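Local atomic coordinates of CRISPR-associated protein, Cse1 family (PDB entry 4H3T), a protein that probably serves as the large Cse1 subunit of a type I-E CRISPR Cascade complex, which recognises invading DNA. Residues Arg27-Leu32 with Ala160-Val165; Asn182-Val185 with Lys189-Pro192; Leu425-Asp428 with Glu433-Lys436. The protein carries 1 engineered substitution. One frame throughout, in Å; residues are numbered along the deposited sequence.

Contact 1 (Arg27-Leu32 with Ala160-Val165)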
loop_
_atom_site.group_PDB
_atom_site.type_symbol
_atom_site.label_atom_id
_atom_site.label_comp_id
_atom_site.label_asym_id
_atom_site.label_seq_id
_atom_site.Cartn_x
_atom_site.Cartn_y
_atom_site.Cartn_z
ATOM N N ARG A 27 15.916 -6.766 16.569
ATOM C CA ARG A 27 15.208 -7.213 15.371
ATOM C C ARG A 27 15.163 -8.721 15.399
ATOM O O ARG A 27 16.208 -9.358 15.385
ATOM C CB ARG A 27 15.887 -6.697 14.090
ATOM C CG ARG A 27 15.820 -5.211 13.979
ATOM C CD ARG A 27 16.717 -4.693 12.888
ATOM N NE ARG A 27 16.066 -4.671 11.589
ATOM C CZ ARG A 27 16.609 -4.186 10.471
ATOM N NH1 ARG A 27 17.841 -3.685 10.482
ATOM N NH2 ARG A 27 15.924 -4.208 9.327
ATOM N N SER A 28 13.961 -9.286 15.557
ATOM C CA SER A 28 13.788 -10.741 15.651
ATOM C C SER A 28 12.347 -11.140 15.282
ATOM O O SER A 28 11.510 -10.295 14.947
ATOM C CB SER A 28 14.179 -11.267 17.031
ATOM O OG SER A 28 13.330 -10.823 18.073
ATOM N N GLU A 29 12.111 -12.420 15.206
ATOM C CA GLU A 29 10.804 -12.964 14.862
ATOM C C GLU A 29 10.042 -13.308 16.081
ATOM O O GLU A 29 10.620 -13.794 17.047
ATOM C CB GLU A 29 10.951 -14.197 13.977
ATOM C CG GLU A 29 11.385 -13.808 12.596
ATOM C CD GLU A 29 11.655 -14.999 11.696
ATOM O OE1 GLU A 29 11.406 -16.146 12.118
ATOM O OE2 GLU A 29 12.143 -14.780 10.571
ATOM N N VAL A 30 8.723 -13.069 16.070
ATOM C CA VAL A 30 7.891 -13.410 17.227
ATOM C C VAL A 30 6.707 -14.281 16.767
ATOM O O VAL A 30 6.365 -14.327 15.583
ATOM C CB VAL A 30 7.414 -12.143 17.989
ATOM C CG1 VAL A 30 8.595 -11.406 18.616
ATOM C CG2 VAL A 30 6.581 -11.183 17.097
ATOM N N SER A 31 6.076 -14.921 17.708
ATOM C CA SER A 31 4.859 -15.721 17.487
ATOM C C SER A 31 3.649 -14.793 17.500
ATOM O O SER A 31 3.781 -13.618 17.878
ATOM C CB SER A 31 4.722 -16.715 18.608
ATOM O OG SER A 31 4.604 -15.967 19.806
ATOM N N LEU A 32 2.485 -15.310 17.145
ATOM C CA LEU A 32 1.276 -14.501 17.190
ATOM C C LEU A 32 0.897 -14.153 18.637
ATOM O O LEU A 32 0.462 -13.055 18.881
ATOM C CB LEU A 32 0.088 -15.159 16.509
ATOM C CG LEU A 32 0.134 -15.250 15.030
ATOM C CD1 LEU A 32 -0.856 -16.283 14.574
ATOM C CD2 LEU A 32 -0.168 -13.923 14.387
ATOM N N ALA A 160 7.666 -19.994 4.902
ATOM C CA ALA A 160 6.525 -20.520 4.156
ATOM C C ALA A 160 5.232 -19.926 4.693
ATOM O O ALA A 160 4.360 -19.577 3.918
ATOM C CB ALA A 160 6.461 -22.040 4.204
ATOM N N ALA A 161 5.127 -19.805 6.003
ATOM C CA ALA A 161 3.915 -19.210 6.633
ATOM C C ALA A 161 3.714 -17.758 6.183
ATOM O O ALA A 161 2.584 -17.366 5.876
ATOM C CB ALA A 161 4.008 -19.280 8.135
ATOM N N ARG A 162 4.793 -16.948 6.170
ATOM C CA ARG A 162 4.687 -15.558 5.744
ATOM C C ARG A 162 4.236 -15.471 4.288
ATOM O O ARG A 162 3.302 -14.726 3.978
ATOM C CB ARG A 162 6.005 -14.834 5.896
ATOM C CG ARG A 162 6.359 -14.553 7.324
ATOM C CD ARG A 162 7.547 -13.636 7.450
ATOM N NE ARG A 162 8.782 -14.142 6.874
ATOM C CZ ARG A 162 9.771 -14.732 7.525
ATOM N NH1 ARG A 162 9.637 -15.052 8.803
ATOM N NH2 ARG A 162 10.873 -15.090 6.882
ATOM N N TRP A 163 4.855 -16.271 3.401
ATOM C CA TRP A 163 4.480 -16.228 2.005
ATOM C C TRP A 163 3.097 -16.799 1.715
ATOM O O TRP A 163 2.455 -16.384 0.729
ATOM C CB TRP A 163 5.490 -16.885 1.134
ATOM C CG TRP A 163 6.755 -16.098 1.053
ATOM C CD1 TRP A 163 7.991 -16.493 1.474
ATOM C CD2 TRP A 163 6.928 -14.825 0.446
ATOM N NE1 TRP A 163 8.922 -15.525 1.168
ATOM C CE2 TRP A 163 8.283 -14.450 0.641
ATOM C CE3 TRP A 163 6.041 -13.871 -0.090
ATOM C CZ2 TRP A 163 8.798 -13.248 0.163
ATOM C CZ3 TRP A 163 6.554 -12.681 -0.547
ATOM C CH2 TRP A 163 7.912 -12.363 -0.375
ATOM N N LEU A 164 2.644 -17.728 2.551
ATOM C CA LEU A 164 1.314 -18.304 2.455
ATOM C C LEU A 164 0.237 -17.229 2.693
ATOM O O LEU A 164 -0.688 -17.119 1.920
ATOM C CB LEU A 164 1.200 -19.437 3.466
ATOM C CG LEU A 164 -0.108 -20.117 3.672
ATOM C CD1 LEU A 164 -0.583 -20.772 2.378
ATOM C CD2 LEU A 164 0.027 -21.163 4.769
ATOM N N VAL A 165 0.433 -16.390 3.732
ATOM C CA VAL A 165 -0.429 -15.305 4.075
ATOM C C VAL A 165 -0.416 -14.292 2.952
ATOM O O VAL A 165 -1.463 -13.850 2.491
ATOM C CB VAL A 165 -0.043 -14.680 5.428
ATOM C CG1 VAL A 165 -0.918 -13.429 5.698
ATOM C CG2 VAL A 165 -0.244 -15.698 6.560
HETATM O O HOH W 1 12.998 -16.340 8.632
#
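Glu29 and Arg162 are the closest backbone approach between strand 27-30 and helix 157-170, with Glu29 CA and Arg162 CA 11.3 Å apart, so two long side chains must span the gap. An ion pair joins an outermost strand of a three-stranded antiparallel sheet to a helix that comes much later in the chain. Glu29 points its CB toward the helix and runs extended beyond CG. Arg162 instead folds at chi3 (-61°), which turns its guanidinium to meet the carboxylate, and the two side chains cross at about a right angle. Glu29 OE2 and Arg162 NH1, 3.1 Å apart, form a salt bridge. As a hydrogen bond it is weak, since the angle at the hydrogen is 135°, and the carboxylate and guanidinium planes lie 66° apart, too skewed for a flat, two-pronged pairing. The stronger hydrogen bond of NH1 goes to the carbonyl O of Trp17, so the arginine also ties the helix to the chain leading into strand 18-22, where it touches Pro19. A water closes the ion pair into a ring: it donates to Glu29 OE2 at 2.6 Å and, lying at the guanidinium edge and in its plane, accepts from Arg162 NH2 at 3.0 Å.

Contact 2 (Asn182-Val185 with Lys189-Pro192)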
loop_
_atom_site.group_PDB
_atom_site.type_symbol
_atom_site.label_atom_id
_atom_site.label_comp_id
_atom_site.label_asym_id
_atom_site.label_seq_id
_atom_site.Cartn_x
_atom_site.Cartn_y
_atom_site.Cartn_z
ATOM N N ASN A 182 -12.252 -29.782 -8.258
ATOM C CA ASN A 182 -12.805 -28.495 -8.616
ATOM C C ASN A 182 -13.483 -28.698 -9.985
ATOM O O ASN A 182 -12.771 -28.830 -10.987
ATOM C CB ASN A 182 -11.752 -27.441 -8.657
ATOM C CG ASN A 182 -12.240 -26.116 -9.182
ATOM O OD1 ASN A 182 -13.434 -25.894 -9.383
ATOM N ND2 ASN A 182 -11.332 -25.231 -9.491
ATOM N N PRO A 183 -14.816 -28.681 -10.062
ATOM C CA PRO A 183 -15.478 -28.940 -11.353
ATOM C C PRO A 183 -15.396 -27.776 -12.343
ATOM O O PRO A 183 -15.795 -27.953 -13.468
ATOM C CB PRO A 183 -16.916 -29.265 -10.939
ATOM C CG PRO A 183 -17.135 -28.439 -9.754
ATOM C CD PRO A 183 -15.828 -28.547 -8.988
ATOM N N LYS A 184 -14.795 -26.640 -11.976
ATOM C CA LYS A 184 -14.565 -25.535 -12.914
ATOM C C LYS A 184 -13.317 -25.746 -13.765
ATOM O O LYS A 184 -13.080 -24.962 -14.697
ATOM C CB LYS A 184 -14.386 -24.225 -12.154
ATOM C CG LYS A 184 -15.677 -23.769 -11.518
ATOM C CD LYS A 184 -15.435 -22.592 -10.586
ATOM C CE LYS A 184 -16.741 -22.183 -9.920
ATOM N NZ LYS A 184 -16.554 -21.037 -9.025
ATOM N N VAL A 185 -12.493 -26.749 -13.422
ATOM C CA VAL A 185 -11.261 -27.022 -14.159
ATOM C C VAL A 185 -11.610 -27.424 -15.606
ATOM O O VAL A 185 -12.479 -28.252 -15.802
ATOM C CB VAL A 185 -10.399 -28.074 -13.418
ATOM C CG1 VAL A 185 -9.283 -28.656 -14.317
ATOM C CG2 VAL A 185 -9.831 -27.480 -12.129
ATOM N N LYS A 189 -6.823 -26.484 -16.118
ATOM C CA LYS A 189 -6.598 -25.297 -15.292
ATOM C C LYS A 189 -7.910 -24.628 -14.844
ATOM O O LYS A 189 -8.989 -24.918 -15.368
ATOM C CB LYS A 189 -5.742 -24.300 -16.116
ATOM C CG LYS A 189 -6.405 -23.716 -17.325
ATOM C CD LYS A 189 -5.427 -22.765 -18.013
ATOM C CE LYS A 189 -5.873 -22.122 -19.306
ATOM N NZ LYS A 189 -4.923 -21.042 -19.747
ATOM N N ASP A 190 -7.807 -23.777 -13.821
ATOM C CA ASP A 190 -8.906 -22.879 -13.416
ATOM C C ASP A 190 -8.229 -21.541 -13.047
ATOM O O ASP A 190 -7.584 -21.468 -12.002
ATOM C CB ASP A 190 -9.760 -23.456 -12.300
ATOM C CG ASP A 190 -10.871 -22.524 -11.809
ATOM O OD1 ASP A 190 -11.158 -21.512 -12.491
ATOM O OD2 ASP A 190 -11.412 -22.768 -10.708
ATOM N N THR A 191 -8.331 -20.543 -13.932
ATOM C CA THR A 191 -7.626 -19.275 -13.837
ATOM C C THR A 191 -8.262 -18.276 -12.886
ATOM O O THR A 191 -9.362 -17.803 -13.125
ATOM C CB THR A 191 -7.465 -18.652 -15.242
ATOM O OG1 THR A 191 -6.791 -19.627 -16.053
ATOM C CG2 THR A 191 -6.585 -17.381 -15.237
ATOM N N PRO A 192 -7.562 -17.876 -11.818
ATOM C CA PRO A 192 -8.155 -16.871 -10.910
ATOM C C PRO A 192 -7.922 -15.440 -11.365
ATOM O O PRO A 192 -7.056 -15.157 -12.190
ATOM C CB PRO A 192 -7.395 -17.121 -9.595
ATOM C CG PRO A 192 -6.020 -17.543 -10.055
ATOM C CD PRO A 192 -6.226 -18.305 -11.344
#
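Two donors grip Asp190 OD2: the amide of Asn182 and the guanidinium of Arg246. The bond from Asn182 ND2 to Asp190 OD2 measures 2.7 Å and is fairly straight, with 158° at the hydrogen. It uses the anti lone pair of the carboxylate oxygen, and that oxygen lies in the plane of the amide, although the amide and carboxylate planes are 53° apart. Arg246 NE completes the grip with a salt bridge, and Asp190 OD1 has a hydrogen-bond partner of its own, so this buried carboxylate is well supplied with donors.

The amide is itself held at its other end. Asn182 OD1 accepts from Lys184 N at 3.0 Å, from above the carbonyl plane, making an Asx turn. The same four residues form a type I beta turn, closed by Val185 N to Asn182 O at 3.2 Å. With CG of Asn182 anti to the backbone N (chi1 173°), the amide extends toward Asp190, its ND2 reaching the carboxylate while OD1 takes the Lys184 N-H.

Van der Waals contacts flank the polar bonds: Lys184 CB lies 3.6 Å from Asp190 OD2, and Val185 CG2 is 4.0 Å from Asp190 CB. Val185 CA also makes a CA-H...O contact with Lys189 O at 3.3 Å. The Lys184 chain runs extended past the contact, and its NZ hydrogen-bonds to Arg246 O. Both segments belong to the long loop between helix 157-170 and helix 196-199; Asp190 pairs by its backbone with Lys176, and Pro192 packs against Ala285 and Glu288 of strand 275-289.

Contact 3 (Leu425-Asp428 with Glu433-Lys436)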
loop_
_atom_site.group_PDB
_atom_site.type_symbol
_atom_site.label_atom_id
_atom_site.label_comp_id
_atom_site.label_asym_id
_atom_site.label_seq_id
_atom_site.Cartn_x
_atom_site.Cartn_y
_atom_site.Cartn_z
ATOM N N LEU A 425 16.504 23.641 -29.143
ATOM C CA LEU A 425 15.768 24.729 -29.758
ATOM C C LEU A 425 16.437 25.248 -31.032
ATOM O O LEU A 425 17.676 25.278 -31.139
ATOM C CB LEU A 425 15.671 25.870 -28.751
ATOM C CG LEU A 425 14.484 26.752 -28.833
ATOM C CD1 LEU A 425 13.272 26.065 -28.302
ATOM C CD2 LEU A 425 14.727 28.069 -28.035
ATOM N N SER A 426 15.574 25.595 -32.009
ATOM C CA SER A 426 15.887 26.241 -33.298
ATOM C C SER A 426 15.519 27.691 -33.223
ATOM O O SER A 426 14.689 28.055 -32.402
ATOM C CB SER A 426 15.050 25.618 -34.448
ATOM O OG SER A 426 15.692 24.404 -34.768
ATOM N N TYR A 427 16.098 28.507 -34.127
ATOM C CA TYR A 427 15.709 29.872 -34.405
ATOM C C TYR A 427 15.248 29.816 -35.870
ATOM O O TYR A 427 16.066 29.779 -36.769
ATOM C CB TYR A 427 16.807 30.901 -34.164
ATOM C CG TYR A 427 16.276 32.299 -34.345
ATOM C CD1 TYR A 427 15.523 32.907 -33.352
ATOM C CD2 TYR A 427 16.521 33.012 -35.509
ATOM C CE1 TYR A 427 15.053 34.195 -33.495
ATOM C CE2 TYR A 427 16.032 34.303 -35.678
ATOM C CZ TYR A 427 15.314 34.900 -34.664
ATOM O OH TYR A 427 14.838 36.169 -34.825
ATOM N N ASP A 428 13.958 29.665 -36.077
ATOM C CA ASP A 428 13.392 29.339 -37.366
ATOM C C ASP A 428 12.813 30.558 -38.066
ATOM O O ASP A 428 11.726 31.025 -37.713
ATOM C CB ASP A 428 12.336 28.261 -37.155
ATOM C CG ASP A 428 11.782 27.644 -38.433
ATOM O OD1 ASP A 428 11.901 28.290 -39.523
ATOM O OD2 ASP A 428 11.198 26.557 -38.341
ATOM N N GLU A 433 7.294 35.984 -35.958
ATOM C CA GLU A 433 7.208 36.487 -34.592
ATOM C C GLU A 433 8.358 35.879 -33.842
ATOM O O GLU A 433 8.622 34.682 -33.992
ATOM C CB GLU A 433 5.847 36.092 -33.931
ATOM C CG GLU A 433 4.631 36.815 -34.502
ATOM C CD GLU A 433 3.315 36.056 -34.398
ATOM O OE1 GLU A 433 2.880 35.762 -33.260
ATOM O OE2 GLU A 433 2.720 35.747 -35.458
ATOM N N GLU A 434 9.017 36.665 -33.032
ATOM C CA GLU A 434 10.189 36.252 -32.283
ATOM C C GLU A 434 9.901 35.035 -31.366
ATOM O O GLU A 434 10.711 34.093 -31.359
ATOM C CB GLU A 434 10.740 37.502 -31.512
ATOM C CG GLU A 434 12.121 37.372 -30.894
ATOM C CD GLU A 434 13.266 37.179 -31.870
ATOM O OE1 GLU A 434 12.998 37.137 -33.092
ATOM O OE2 GLU A 434 14.437 37.096 -31.420
ATOM N N SER A 435 8.712 34.974 -30.714
ATOM C CA SER A 435 8.314 33.832 -29.873
ATOM C C SER A 435 8.155 32.533 -30.695
ATOM O O SER A 435 8.587 31.447 -30.263
ATOM C CB SER A 435 6.981 34.125 -29.169
ATOM O OG SER A 435 5.908 34.266 -30.095
ATOM N N LYS A 436 7.491 32.645 -31.856
ATOM C CA LYS A 436 7.293 31.507 -32.755
ATOM C C LYS A 436 8.595 31.074 -33.442
ATOM O O LYS A 436 8.704 29.920 -33.790
ATOM C CB LYS A 436 6.242 31.829 -33.821
ATOM C CG LYS A 436 4.812 31.955 -33.268
ATOM C CD LYS A 436 3.794 32.093 -34.427
ATOM C CE LYS A 436 2.360 31.850 -34.015
ATOM N NZ LYS A 436 1.865 32.838 -33.017
#
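Tyr427 and Glu434 both set CG anti to the backbone N, the tyrosine at chi1 -174°, and the glutamate then bends at chi2 (64°), so that the phenol and the carboxylate converge although their CA atoms remain 8.7 Å apart. Tyr427 OH donates to Glu434 OE1 at 2.7 Å, the single hydrogen bond between the two segments. The oxygen is met on its syn side, close to the carboxylate plane. Glu434 comes in at the ring edge, its CD in the plane of the ring, while ring and carboxylate planes stand 65° apart; OE2 is brought within 3.6 Å of Tyr427 CE1.

Arg437 NH1 is a further hydrogen-bond partner of the phenol oxygen, which is thus held by both a carboxylate and a guanidinium. A phenylalanine here, lacking the hydroxyl, would probably leave the Glu434 carboxylate free to turn and Arg437 NH1 short of a partner. Lys436 reaches back to the N-cap residue, NZ making a salt bridge with Glu433 OE1 at 3.1 Å.

Strands 426-427 and 438-439 form a two-stranded antiparallel sheet, with the short helix 434-437 in the connection between them. Tyr427 meets the His438 ring edge-to-face on the partner strand, and it also touches Phe512 at the start of helix 511-532, where Leu425 packs on Ala513.

The three contacts share no elements and follow one another along the chain. Contact 1 is the most central, 19 Å from the chain's centre, and joins parts distant in sequence, a sheet edge and a helix, through a partly buried, water-assisted ion pair. Contact 2, with its centre 30 Å from that of contact 1, lies within a single loop; there a buried carboxylate is fixed by amide and guanidinium donors, with turn backbone bonds alongside. Contact 3 is a surface contact on the opposite side of the chain's centre from contact 1, about 63 Å between centres. In the principal side-chain bond between the segments of each, a carboxylate meets in turn a guanidinium, an amide and a phenol.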